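Local coordinates for protein PaxB (Photorhabdus luminescens, PDB 6EK4) that probably serves as one component of a two-component, alpha-helical pore-forming toxin of the YaxAB type, helping to perforate target membranes, at residues K236-I241 with R254-E259; Q169-K174 with D270-L275; D202-I207 with Q225-G230; E147-S152 with A283-V288. One frame throughout, in Å; residues are numbered along the deposited sequence.

Contact 1: K236-I241 with R254-E259; sequences KILGNI and RAKLDE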
loop_
_atom_site.group_PDB
_atom_site.type_symbol
_atom_site.label_atom_id
_atom_site.label_comp_id
_atom_site.label_asym_id
_atom_site.label_seq_id
_atom_site.Cartn_x
_atom_site.Cartn_y
_atom_site.Cartn_z
ATOM N N LYS A 236 -22.045 39.868 31.198
ATOM C CA LYS A 236 -21.358 40.008 29.911
ATOM C C LYS A 236 -22.084 39.261 28.787
ATOM O O LYS A 236 -22.092 39.711 27.641
ATOM C CB LYS A 236 -19.914 39.507 30.028
ATOM C CG LYS A 236 -19.038 39.813 28.822
ATOM C CD LYS A 236 -17.572 39.548 29.128
ATOM C CE LYS A 236 -16.681 39.817 27.924
ATOM N NZ LYS A 236 -16.866 38.819 26.833
ATOM N N ILE A 237 -22.689 38.123 29.125
ATOM C CA ILE A 237 -23.428 37.305 28.159
ATOM C C ILE A 237 -24.749 37.970 27.755
ATOM O O ILE A 237 -25.124 37.948 26.581
ATOM C CB ILE A 237 -23.705 35.892 28.724
ATOM C CG1 ILE A 237 -22.389 35.134 28.929
ATOM C CG2 ILE A 237 -24.620 35.100 27.797
ATOM C CD1 ILE A 237 -22.473 34.040 29.972
ATOM N N LEU A 238 -25.443 38.560 28.726
ATOM C CA LEU A 238 -26.733 39.212 28.480
ATOM C C LEU A 238 -26.601 40.654 27.980
ATOM O O LEU A 238 -27.609 41.309 27.710
ATOM C CB LEU A 238 -27.585 39.197 29.752
ATOM C CG LEU A 238 -27.883 37.823 30.357
ATOM C CD1 LEU A 238 -28.521 37.982 31.726
ATOM C CD2 LEU A 238 -28.775 36.999 29.441
ATOM N N GLY A 239 -25.369 41.146 27.863
ATOM C CA GLY A 239 -25.120 42.515 27.415
ATOM C C GLY A 239 -25.458 43.546 28.477
ATOM O O GLY A 239 -25.930 44.640 28.159
ATOM N N ASN A 240 -25.207 43.196 29.738
ATOM C CA ASN A 240 -25.492 44.071 30.872
ATOM C C ASN A 240 -24.219 44.771 31.352
ATOM O O ASN A 240 -23.361 44.155 31.982
ATOM C CB ASN A 240 -26.126 43.265 32.015
ATOM C CG ASN A 240 -26.602 44.139 33.166
ATOM O OD1 ASN A 240 -26.659 45.366 33.060
ATOM N ND2 ASN A 240 -26.955 43.503 34.277
ATOM N N ILE A 241 -24.112 46.061 31.043
ATOM C CA ILE A 241 -22.976 46.885 31.471
ATOM C C ILE A 241 -23.458 48.084 32.291
ATOM O O ILE A 241 -22.753 49.089 32.416
ATOM C CB ILE A 241 -22.125 47.355 30.262
ATOM C CG1 ILE A 241 -22.953 48.183 29.261
ATOM C CG2 ILE A 241 -21.505 46.157 29.558
ATOM C CD1 ILE A 241 -22.842 49.686 29.426
ATOM N N ARG A 254 -27.122 31.100 31.889
ATOM C CA ARG A 254 -26.654 29.716 31.823
ATOM C C ARG A 254 -27.301 28.969 30.656
ATOM O O ARG A 254 -26.644 28.174 29.985
ATOM C CB ARG A 254 -26.947 28.986 33.142
ATOM C CG ARG A 254 -26.618 27.499 33.124
ATOM C CD ARG A 254 -26.937 26.831 34.451
ATOM N NE ARG A 254 -27.083 25.382 34.309
ATOM C CZ ARG A 254 -27.391 24.550 35.303
ATOM N NH1 ARG A 254 -27.587 25.006 36.538
ATOM N NH2 ARG A 254 -27.503 23.249 35.063
ATOM N N ALA A 255 -28.588 29.226 30.426
ATOM C CA ALA A 255 -29.338 28.558 29.362
ATOM C C ALA A 255 -28.750 28.824 27.976
ATOM O O ALA A 255 -28.779 27.949 27.113
ATOM C CB ALA A 255 -30.801 28.979 29.400
ATOM N N LYS A 256 -28.219 30.030 27.770
ATOM C CA LYS A 256 -27.561 30.382 26.508
ATOM C C LYS A 256 -26.227 29.653 26.334
ATOM O O LYS A 256 -25.874 29.262 25.220
ATOM C CB LYS A 256 -27.349 31.896 26.405
ATOM C CG LYS A 256 -28.622 32.675 26.120
ATOM C CD LYS A 256 -28.326 34.135 25.817
ATOM C CE LYS A 256 -29.596 34.899 25.476
ATOM N NZ LYS A 256 -29.335 36.353 25.283
ATOM N N LEU A 257 -25.493 29.479 27.431
ATOM C CA LEU A 257 -24.229 28.731 27.409
ATOM C C LEU A 257 -24.457 27.244 27.139
ATOM O O LEU A 257 -23.750 26.648 26.328
ATOM C CB LEU A 257 -23.449 28.924 28.717
ATOM C CG LEU A 257 -22.354 30.000 28.731
ATOM C CD1 LEU A 257 -22.741 31.249 27.948
ATOM C CD2 LEU A 257 -22.000 30.357 30.167
ATOM N N ASP A 258 -25.442 26.655 27.816
ATOM C CA ASP A 258 -25.819 25.258 27.573
ATOM C C ASP A 258 -26.226 25.028 26.116
ATOM O O ASP A 258 -25.917 23.985 25.539
ATOM C CB ASP A 258 -26.962 24.827 28.505
ATOM C CG ASP A 258 -26.483 24.483 29.907
ATOM O OD1 ASP A 258 -25.472 23.761 30.036
ATOM O OD2 ASP A 258 -27.131 24.916 30.882
ATOM N N GLU A 259 -26.916 26.007 25.531
ATOM C CA GLU A 259 -27.324 25.945 24.126
ATOM C C GLU A 259 -26.123 26.029 23.183
ATOM O O GLU A 259 -26.104 25.368 22.143
ATOM C CB GLU A 259 -28.316 27.070 23.807
ATOM C CG GLU A 259 -28.825 27.073 22.371
ATOM C CD GLU A 259 -29.858 28.155 22.104
ATOM O OE1 GLU A 259 -29.996 28.562 20.931
ATOM O OE2 GLU A 259 -30.533 28.603 23.057
#

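Contact 2: Q169-K174 with D270-L275; sequences QQEKNK and DLKIQL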
loop_
_atom_site.group_PDB
_atom_site.type_symbol
_atom_site.label_atom_id
_atom_site.label_comp_id
_atom_site.label_asym_id
_atom_site.label_seq_id
_atom_site.Cartn_x
_atom_site.Cartn_y
_atom_site.Cartn_z
ATOM N N GLN A 169 -10.133 24.088 17.598
ATOM C CA GLN A 169 -10.631 25.354 18.035
ATOM C C GLN A 169 -11.941 25.144 18.741
ATOM O O GLN A 169 -12.169 25.678 19.800
ATOM C CB GLN A 169 -10.813 26.286 16.869
ATOM C CG GLN A 169 -10.510 27.717 17.218
ATOM C CD GLN A 169 -11.248 28.646 16.317
ATOM O OE1 GLN A 169 -11.552 28.301 15.179
ATOM N NE2 GLN A 169 -11.561 29.826 16.817
ATOM N N GLN A 170 -12.808 24.346 18.156
ATOM C CA GLN A 170 -14.115 24.106 18.773
ATOM C C GLN A 170 -13.973 23.565 20.196
ATOM O O GLN A 170 -14.678 24.010 21.102
ATOM C CB GLN A 170 -14.944 23.129 17.929
ATOM C CG GLN A 170 -15.399 23.680 16.584
ATOM C CD GLN A 170 -16.652 24.533 16.678
ATOM O OE1 GLN A 170 -16.902 25.188 17.691
ATOM N NE2 GLN A 170 -17.444 24.535 15.610
ATOM N N GLU A 171 -13.069 22.605 20.385
ATOM C CA GLU A 171 -12.801 22.031 21.710
ATOM C C GLU A 171 -12.296 23.079 22.706
ATOM O O GLU A 171 -12.571 22.982 23.903
ATOM C CB GLU A 171 -11.778 20.892 21.612
ATOM C CG GLU A 171 -12.319 19.594 21.029
ATOM C CD GLU A 171 -12.958 18.693 22.072
ATOM O OE1 GLU A 171 -13.849 19.164 22.812
ATOM O OE2 GLU A 171 -12.576 17.505 22.147
ATOM N N LYS A 172 -11.559 24.068 22.208
ATOM C CA LYS A 172 -11.002 25.121 23.055
ATOM C C LYS A 172 -12.070 26.150 23.434
ATOM O O LYS A 172 -12.129 26.596 24.583
ATOM C CB LYS A 172 -9.821 25.801 22.356
ATOM C CG LYS A 172 -8.809 26.421 23.310
ATOM C CD LYS A 172 -7.444 26.574 22.653
ATOM C CE LYS A 172 -6.339 26.753 23.682
ATOM N NZ LYS A 172 -4.991 26.578 23.073
ATOM N N ASN A 173 -12.908 26.520 22.466
ATOM C CA ASN A 173 -14.047 27.408 22.720
ATOM C C ASN A 173 -15.085 26.770 23.642
ATOM O O ASN A 173 -15.744 27.469 24.413
ATOM C CB ASN A 173 -14.719 27.824 21.407
ATOM C CG ASN A 173 -13.845 28.731 20.559
ATOM O OD1 ASN A 173 -12.733 29.089 20.948
ATOM N ND2 ASN A 173 -14.350 29.108 19.391
ATOM N N LYS A 174 -15.231 25.449 23.556
ATOM C CA LYS A 174 -16.131 24.710 24.440
ATOM C C LYS A 174 -15.577 24.690 25.863
ATOM O O LYS A 174 -16.318 24.901 26.823
ATOM C CB LYS A 174 -16.328 23.273 23.950
ATOM C CG LYS A 174 -17.580 22.597 24.496
ATOM C CD LYS A 174 -17.345 21.140 24.871
ATOM C CE LYS A 174 -16.878 20.297 23.694
ATOM N NZ LYS A 174 -16.671 18.874 24.082
ATOM N N ASP A 270 -20.147 16.167 13.921
ATOM C CA ASP A 270 -20.189 16.232 12.457
ATOM C C ASP A 270 -18.787 16.333 11.848
ATOM O O ASP A 270 -18.532 15.761 10.787
ATOM C CB ASP A 270 -21.053 17.408 11.986
ATOM C CG ASP A 270 -22.539 17.180 12.222
ATOM O OD1 ASP A 270 -23.037 16.077 11.900
ATOM O OD2 ASP A 270 -23.212 18.108 12.719
ATOM N N LEU A 271 -17.887 17.053 12.517
ATOM C CA LEU A 271 -16.495 17.158 12.068
ATOM C C LEU A 271 -15.736 15.840 12.241
ATOM O O LEU A 271 -14.889 15.499 11.415
ATOM C CB LEU A 271 -15.761 18.282 12.812
ATOM C CG LEU A 271 -16.137 19.714 12.417
ATOM C CD1 LEU A 271 -15.623 20.708 13.448
ATOM C CD2 LEU A 271 -15.615 20.060 11.032
ATOM N N LYS A 272 -16.040 15.108 13.311
ATOM C CA LYS A 272 -15.410 13.807 13.563
ATOM C C LYS A 272 -15.875 12.729 12.578
ATOM O O LYS A 272 -15.148 11.769 12.320
ATOM C CB LYS A 272 -15.647 13.356 15.009
ATOM C CG LYS A 272 -14.776 14.092 16.014
ATOM C CD LYS A 272 -15.109 13.716 17.449
ATOM C CE LYS A 272 -14.399 14.632 18.435
ATOM N NZ LYS A 272 -14.661 14.259 19.852
ATOM N N ILE A 273 -17.080 12.889 12.035
ATOM C CA ILE A 273 -17.558 12.028 10.952
ATOM C C ILE A 273 -16.771 12.320 9.673
ATOM O O ILE A 273 -16.307 11.395 9.003
ATOM C CB ILE A 273 -19.072 12.208 10.699
ATOM C CG1 ILE A 273 -19.872 11.660 11.884
ATOM C CG2 ILE A 273 -19.499 11.502 9.416
ATOM C CD1 ILE A 273 -21.283 12.200 11.978
ATOM N N GLN A 274 -16.619 13.602 9.345
ATOM C CA GLN A 274 -15.830 14.021 8.183
ATOM C C GLN A 274 -14.364 13.596 8.303
ATOM O O GLN A 274 -13.726 13.276 7.300
ATOM C CB GLN A 274 -15.900 15.540 7.996
ATOM C CG GLN A 274 -17.272 16.075 7.618
ATOM C CD GLN A 274 -17.303 17.593 7.565
ATOM O OE1 GLN A 274 -16.671 18.208 6.704
ATOM N NE2 GLN A 274 -18.039 18.206 8.486
ATOM N N LEU A 275 -13.841 13.597 9.529
ATOM C CA LEU A 275 -12.447 13.231 9.787
ATOM C C LEU A 275 -12.180 11.752 9.499
ATOM O O LEU A 275 -11.132 11.403 8.955
ATOM C CB LEU A 275 -12.065 13.564 11.234
ATOM C CG LEU A 275 -10.585 13.446 11.613
ATOM C CD1 LEU A 275 -9.716 14.326 10.726
ATOM C CD2 LEU A 275 -10.385 13.803 13.077
#

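Contact 3: D202-I207 with Q225-G230; sequences DYIPNI and QAIKQG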
loop_
_atom_site.group_PDB
_atom_site.type_symbol
_atom_site.label_atom_id
_atom_site.label_comp_id
_atom_site.label_asym_id
_atom_site.label_seq_id
_atom_site.Cartn_x
_atom_site.Cartn_y
_atom_site.Cartn_z
ATOM N N ASP A 202 -35.581 39.742 44.087
ATOM C CA ASP A 202 -35.342 39.909 42.646
ATOM C C ASP A 202 -33.867 39.965 42.238
ATOM O O ASP A 202 -33.395 39.095 41.508
ATOM C CB ASP A 202 -36.076 41.149 42.115
ATOM C CG ASP A 202 -37.577 41.078 42.337
ATOM O OD1 ASP A 202 -38.198 40.081 41.909
ATOM O OD2 ASP A 202 -38.138 42.023 42.932
ATOM N N TYR A 203 -33.154 40.994 42.692
ATOM C CA TYR A 203 -31.757 41.201 42.303
ATOM C C TYR A 203 -30.773 40.481 43.219
ATOM O O TYR A 203 -31.000 40.357 44.423
ATOM C CB TYR A 203 -31.437 42.695 42.257
ATOM C CG TYR A 203 -32.155 43.410 41.139
ATOM C CD1 TYR A 203 -33.377 44.039 41.357
ATOM C CD2 TYR A 203 -31.622 43.439 39.853
ATOM C CE1 TYR A 203 -34.043 44.689 40.330
ATOM C CE2 TYR A 203 -32.279 44.085 38.818
ATOM C CZ TYR A 203 -33.489 44.709 39.062
ATOM O OH TYR A 203 -34.145 45.352 38.037
ATOM N N ILE A 204 -29.680 40.008 42.623
ATOM C CA ILE A 204 -28.608 39.334 43.349
ATOM C C ILE A 204 -27.887 40.365 44.218
ATOM O O ILE A 204 -27.652 41.488 43.767
ATOM C CB ILE A 204 -27.611 38.667 42.367
ATOM C CG1 ILE A 204 -28.280 37.492 41.646
ATOM C CG2 ILE A 204 -26.358 38.171 43.080
ATOM C CD1 ILE A 204 -27.603 37.099 40.351
ATOM N N PRO A 205 -27.544 40.000 45.469
ATOM C CA PRO A 205 -26.860 40.961 46.334
ATOM C C PRO A 205 -25.484 41.371 45.813
ATOM O O PRO A 205 -24.777 40.556 45.217
ATOM C CB PRO A 205 -26.721 40.208 47.666
ATOM C CG PRO A 205 -26.841 38.767 47.312
ATOM C CD PRO A 205 -27.819 38.737 46.180
ATOM N N ASN A 206 -25.123 42.632 46.040
ATOM C CA ASN A 206 -23.797 43.136 45.688
ATOM C C ASN A 206 -22.723 42.524 46.580
ATOM O O ASN A 206 -23.024 41.866 47.579
ATOM C CB ASN A 206 -23.746 44.669 45.785
ATOM C CG ASN A 206 -24.235 45.358 44.521
ATOM O OD1 ASN A 206 -23.691 46.386 44.118
ATOM N ND2 ASN A 206 -25.260 44.794 43.889
ATOM N N ILE A 207 -21.468 42.752 46.210
ATOM C CA ILE A 207 -20.334 42.209 46.951
ATOM C C ILE A 207 -20.217 42.848 48.344
ATOM O O ILE A 207 -19.773 42.198 49.290
ATOM C CB ILE A 207 -19.017 42.362 46.142
ATOM C CG1 ILE A 207 -17.983 41.331 46.595
ATOM C CG2 ILE A 207 -18.471 43.785 46.225
ATOM C CD1 ILE A 207 -16.738 41.292 45.733
ATOM N N GLN A 225 -16.706 35.426 46.501
ATOM C CA GLN A 225 -15.962 35.185 45.263
ATOM C C GLN A 225 -16.848 34.487 44.230
ATOM O O GLN A 225 -16.751 34.762 43.034
ATOM C CB GLN A 225 -14.711 34.339 45.535
ATOM C CG GLN A 225 -13.473 34.785 44.772
ATOM C CD GLN A 225 -12.823 36.012 45.391
ATOM O OE1 GLN A 225 -13.362 37.117 45.318
ATOM N NE2 GLN A 225 -11.657 35.822 46.005
ATOM N N ALA A 226 -17.705 33.581 44.700
ATOM C CA ALA A 226 -18.622 32.850 43.825
ATOM C C ALA A 226 -19.607 33.791 43.132
ATOM O O ALA A 226 -19.753 33.748 41.912
ATOM C CB ALA A 226 -19.374 31.788 44.614
ATOM N N ILE A 227 -20.265 34.642 43.917
ATOM C CA ILE A 227 -21.248 35.591 43.386
ATOM C C ILE A 227 -20.590 36.526 42.369
ATOM O O ILE A 227 -21.072 36.662 41.245
ATOM C CB ILE A 227 -21.903 36.434 44.509
ATOM C CG1 ILE A 227 -22.703 35.548 45.477
ATOM C CG2 ILE A 227 -22.806 37.517 43.925
ATOM C CD1 ILE A 227 -24.030 35.056 44.940
ATOM N N LYS A 228 -19.486 37.154 42.768
ATOM C CA LYS A 228 -18.786 38.123 41.919
ATOM C C LYS A 228 -18.392 37.535 40.561
ATOM O O LYS A 228 -18.537 38.195 39.533
ATOM C CB LYS A 228 -17.534 38.653 42.627
ATOM C CG LYS A 228 -16.940 39.907 41.998
ATOM C CD LYS A 228 -15.418 39.863 42.002
ATOM C CE LYS A 228 -14.803 41.195 41.599
ATOM N NZ LYS A 228 -14.749 42.155 42.736
ATOM N N GLN A 229 -17.894 36.301 40.564
ATOM C CA GLN A 229 -17.436 35.650 39.334
ATOM C C GLN A 229 -18.592 35.292 38.398
ATOM O O GLN A 229 -18.536 35.579 37.201
ATOM C CB GLN A 229 -16.612 34.396 39.654
ATOM C CG GLN A 229 -15.211 34.692 40.171
ATOM C CD GLN A 229 -14.451 33.441 40.576
ATOM O OE1 GLN A 229 -14.704 32.350 40.063
ATOM N NE2 GLN A 229 -13.509 33.595 41.500
ATOM N N GLY A 230 -19.635 34.671 38.944
ATOM C CA GLY A 230 -20.789 34.255 38.146
ATOM C C GLY A 230 -21.643 35.406 37.648
ATOM O O GLY A 230 -22.203 35.338 36.552
#

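Contact 4: E147-S152 with A283-V288; sequences ERLESS and AGIEDV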
loop_
_atom_site.group_PDB
_atom_site.type_symbol
_atom_site.label_atom_id
_atom_site.label_comp_id
_atom_site.label_asym_id
_atom_site.label_seq_id
_atom_site.Cartn_x
_atom_site.Cartn_y
_atom_site.Cartn_z
ATOM N N GLU A 147 -2.186 9.063 -12.054
ATOM C CA GLU A 147 -2.562 10.354 -12.636
ATOM C C GLU A 147 -3.262 11.223 -11.592
ATOM O O GLU A 147 -4.320 10.855 -11.081
ATOM C CB GLU A 147 -3.462 10.173 -13.862
ATOM C CG GLU A 147 -2.696 9.868 -15.140
ATOM C CD GLU A 147 -3.601 9.637 -16.338
ATOM O OE1 GLU A 147 -3.074 9.282 -17.415
ATOM O OE2 GLU A 147 -4.834 9.806 -16.212
ATOM N N ARG A 148 -2.650 12.367 -11.286
ATOM C CA ARG A 148 -3.114 13.303 -10.250
ATOM C C ARG A 148 -3.553 12.637 -8.937
ATOM O O ARG A 148 -4.542 13.044 -8.323
ATOM C CB ARG A 148 -4.207 14.241 -10.792
ATOM C CG ARG A 148 -5.492 13.573 -11.261
ATOM C CD ARG A 148 -6.589 14.604 -11.470
ATOM N NE ARG A 148 -7.614 14.139 -12.401
ATOM C CZ ARG A 148 -8.626 14.886 -12.843
ATOM N NH1 ARG A 148 -8.767 16.147 -12.440
ATOM N NH2 ARG A 148 -9.503 14.366 -13.696
ATOM N N LEU A 149 -2.803 11.623 -8.509
ATOM C CA LEU A 149 -3.051 10.975 -7.222
ATOM C C LEU A 149 -2.218 11.649 -6.129
ATOM O O LEU A 149 -2.631 11.697 -4.971
ATOM C CB LEU A 149 -2.750 9.474 -7.292
ATOM C CG LEU A 149 -3.724 8.605 -6.488
ATOM C CD1 LEU A 149 -5.055 8.467 -7.217
ATOM C CD2 LEU A 149 -3.129 7.237 -6.213
ATOM N N GLU A 150 -1.046 12.161 -6.507
ATOM C CA GLU A 150 -0.266 13.052 -5.643
ATOM C C GLU A 150 -1.027 14.356 -5.389
ATOM O O GLU A 150 -0.890 14.968 -4.327
ATOM C CB GLU A 150 1.097 13.363 -6.272
ATOM C CG GLU A 150 2.085 12.205 -6.247
ATOM C CD GLU A 150 2.872 12.116 -4.948
ATOM O OE1 GLU A 150 4.047 11.692 -4.999
ATOM O OE2 GLU A 150 2.326 12.469 -3.880
ATOM N N SER A 151 -1.815 14.777 -6.377
ATOM C CA SER A 151 -2.692 15.938 -6.246
ATOM C C SER A 151 -3.832 15.655 -5.269
ATOM O O SER A 151 -4.143 16.485 -4.413
ATOM C CB SER A 151 -3.264 16.326 -7.613
ATOM O OG SER A 151 -4.098 17.466 -7.521
ATOM N N SER A 152 -4.448 14.481 -5.405
ATOM C CA SER A 152 -5.543 14.066 -4.524
ATOM C C SER A 152 -5.080 13.883 -3.080
ATOM O O SER A 152 -5.773 14.291 -2.149
ATOM C CB SER A 152 -6.177 12.768 -5.028
ATOM O OG SER A 152 -6.815 12.969 -6.276
ATOM N N ALA A 283 -5.898 6.826 3.533
ATOM C CA ALA A 283 -5.437 5.443 3.666
ATOM C C ALA A 283 -5.614 4.674 2.357
ATOM O O ALA A 283 -4.769 3.857 1.992
ATOM C CB ALA A 283 -6.181 4.740 4.793
ATOM N N GLY A 284 -6.715 4.943 1.659
ATOM C CA GLY A 284 -6.976 4.342 0.354
ATOM C C GLY A 284 -5.989 4.796 -0.707
ATOM O O GLY A 284 -5.490 3.981 -1.483
ATOM N N ILE A 285 -5.709 6.098 -0.739
ATOM C CA ILE A 285 -4.733 6.661 -1.677
ATOM C C ILE A 285 -3.328 6.109 -1.412
ATOM O O ILE A 285 -2.578 5.852 -2.351
ATOM C CB ILE A 285 -4.725 8.208 -1.632
ATOM C CG1 ILE A 285 -6.023 8.757 -2.233
ATOM C CG2 ILE A 285 -3.536 8.778 -2.398
ATOM C CD1 ILE A 285 -6.276 10.221 -1.935
ATOM N N GLU A 286 -2.982 5.923 -0.139
ATOM C CA GLU A 286 -1.687 5.335 0.231
ATOM C C GLU A 286 -1.552 3.866 -0.187
ATOM O O GLU A 286 -0.445 3.405 -0.470
ATOM C CB GLU A 286 -1.418 5.480 1.736
ATOM C CG GLU A 286 -0.577 6.697 2.100
ATOM C CD GLU A 286 0.837 6.641 1.534
ATOM O OE1 GLU A 286 1.332 5.530 1.236
ATOM O OE2 GLU A 286 1.459 7.715 1.386
ATOM N N ASP A 287 -2.666 3.137 -0.215
ATOM C CA ASP A 287 -2.665 1.754 -0.696
ATOM C C ASP A 287 -2.461 1.693 -2.211
ATOM O O ASP A 287 -1.794 0.788 -2.708
ATOM C CB ASP A 287 -3.967 1.036 -0.315
ATOM C CG ASP A 287 -4.090 0.785 1.183
ATOM O OD1 ASP A 287 -3.054 0.618 1.862
ATOM O OD2 ASP A 287 -5.235 0.743 1.682
ATOM N N VAL A 288 -3.030 2.655 -2.938
ATOM C CA VAL A 288 -2.852 2.735 -4.391
ATOM C C VAL A 288 -1.396 3.067 -4.731
ATOM O O VAL A 288 -0.834 2.509 -5.674
ATOM C CB VAL A 288 -3.796 3.774 -5.040
ATOM C CG1 VAL A 288 -3.489 3.937 -6.524
ATOM C CG2 VAL A 288 -5.251 3.364 -4.858
#

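Contact 1: K236-I241 with R254-E259
Just after Ile-237, which touches Lys-256 and Leu-257, and Leu-238, which touches Lys-256, a side-chain oxygen is gripped by two backbone N-H groups. Asn-240 OD1 accepts those of both Ser-242 and Lys-243, and the bond to Ser-242 makes an Asx turn. The contact itself is mainly apolar. The ethyl branch of Ile-237 carries it. Ile-237 CD1 meets the fork of the leucine, 3.5 Å from Leu-257 CD1 and 3.7 Å from Leu-257 CD2. CG1 of Ile-237 lies anti to its own carbonyl carbon (chi1 -65°), which sends this branch across to the leucine at a slant. This is where helix 217-237 ends and the chain leads over to helix 247-321. Gly-239, with positive phi, is the first residue to leave helical geometry. Lys-256 reaches over with an extended chain. Its CD lies 4.3 Å from Ile-237 CG2, the methyl branch, and its NZ ends 4.2 Å from Leu-238 CD2. Arg-254 starts out away from this interface. Its NE makes a weak salt-bridge bond to Asp-258 OD2 at 3.5 Å, met in the guanidinium plane. Both residues also bind helix 149-193, Arg-254 through Gln-188 and Asp-258 through Arg-181.

Contact 2: Q169-K174 with D270-L275
Glu-171 and Lys-272 approach each other from two long helices, and Gln-170 meets Leu-271 beside them. The course of Glu-171 explains the polar half. Its CB and CG only lead up to the contact and do not themselves touch the segment 270-275. Beyond CB the chain turns at chi2 (-87°). The turn brings the carboxylate nearer to that helix than the start of the side chain would suggest. At the tip the two oxygens have different partners. OE1 of Glu-171 takes a salt-bridge hydrogen bond from Lys-174 NZ at 3.1 Å. The ammonium comes from the syn side, 23° out of the carboxylate plane. OE2 of Glu-171 looks across to Lys-272 NZ at 4.5 Å, beyond salt-bridge distance, so this attraction is probably weak and long-range. Lys-174 NZ has a further hydrogen bond to Asn-265 of helix 247-321, and this ties the local ion pair to the partner helix. The apolar half is equally thin. Gln-170 CG lies 4.3 Å from Leu-271 CD1, so the aliphatic part of the glutamine does the touching. Leu-271 also packs on Asp-166 and Ile-167 of helix 149-193. Helices 149-193 and 247-321 run in roughly opposite directions here, consistent with the antiparallel helical stalk of an elongated alpha-helical toxin.

Contact 3: D202-I207 with Q225-G230
Ile-204 and Ile-227 meet through their methyl branches, with CG2 of Ile-204 3.7 Å from CG2 of Ile-227. Both residues place CG1 anti to the carbonyl carbon and CG2 anti to the backbone N. In each, this leaves CG2 as the branch that meets the partner. The two side chains lie side by side with their ends pointing opposite ways. Their ethyl arms differ: that of Ile-204 is extended, while that of Ile-227 is folded at chi2 (-75°). The same CG2 of Ile-227 also touches the loop backbone, 3.8 Å from Pro-205 O. The segment 202-207 belongs to the irregular connection between helix 196-199 and helix 217-237, at one far end of the elongated chain. Backbone hydrogen bonds between Asp-202 and Tyr-247 and between Ile-204 and Leu-245 fasten this connection to the start of helix 247-321 and to the chain just before it. Ile-204 also packs on Leu-250 of that helix, and Ile-227 reaches Val-190 and Ile-191 of helix 149-193. Ile-207 takes another conformation. Its CG1 is anti to the backbone N (chi1 -156°), and its ethyl arm is thereby extended toward Lys-228. The lysine chain bends at chi2 and again at chi4 (82°), and the two side chains cross at a slant. CD1 of Ile-207 lies 4.0 Å from Lys-228 CG and 3.7 Å from Lys-228 NZ. The lysine thus touches this one methyl both near its root and at its ammonium end.

Contact 4: E147-S152 with A283-V288
Leu-149 packs against Ile-285 and Val-288, and Ser-152 touches Ile-285 one turn further on. The apolar contacts come first. Leu-149 CD2 sits against the valine, 3.7 Å from Val-288 CB, and the two side chains stand roughly perpendicular. CG1 of Val-288 is anti to its backbone N (chi1 174°), which places this methyl at the leucine. Toward Ile-285 the leucine behaves differently. These two side chains lie next to each other but head opposite ways, with Leu-149 CG 4.1 Å from Ile-285 CG2. The ethyl arm of Ile-285 goes to the serine, where its CD1 rests 4.0 Å from Ser-152 CB. A second kind of contact sets a methyl on a backbone carbonyl, with Ile-285 CG2 4.0 Å from Leu-149 O. The hydrogen bonds stay within the first segment. Arg-148 is the N-cap of helix 149-193, and its carbonyl oxygen accepts two bonds. Ser-152 N donates to Arg-148 O at 3.3 Å, and Ser-152 OG donates to it at 3.1 Å. The hydroxyl bond lies in the carbonyl plane with a C=O...donor angle of 157°. The start of helix 149-193 thus packs on helix 247-321 in a helical bundle, and Ile-43 of helix 42-73 adds to it by touching both Leu-149 and Val-288. The chemistry implies that, within these two segments, apolar packing holds the helices together. The serine turns its hydroxyl back to its own helix and faces the isoleucine with its carbon.

Contacts 2 and 4 both join helix 149-193 to helix 247-321, yet they differ in kind. The centres of the two contacts are about 26 Å apart. Contact 4 is buried, close to the middle of the chain and almost wholly apolar across its interface. Contact 2 is a thin surface contact where charge attraction adds to one apolar touch. Contacts 1 and 3 share helix 217-237 and lie toward one end of the elongated chain, their centres about 15 Å apart. Contact 3 is largely buried and packs a loop onto the helix. Contact 1 is partly buried, at the end of that helix. In both a lysine chain also packs against an isoleucine.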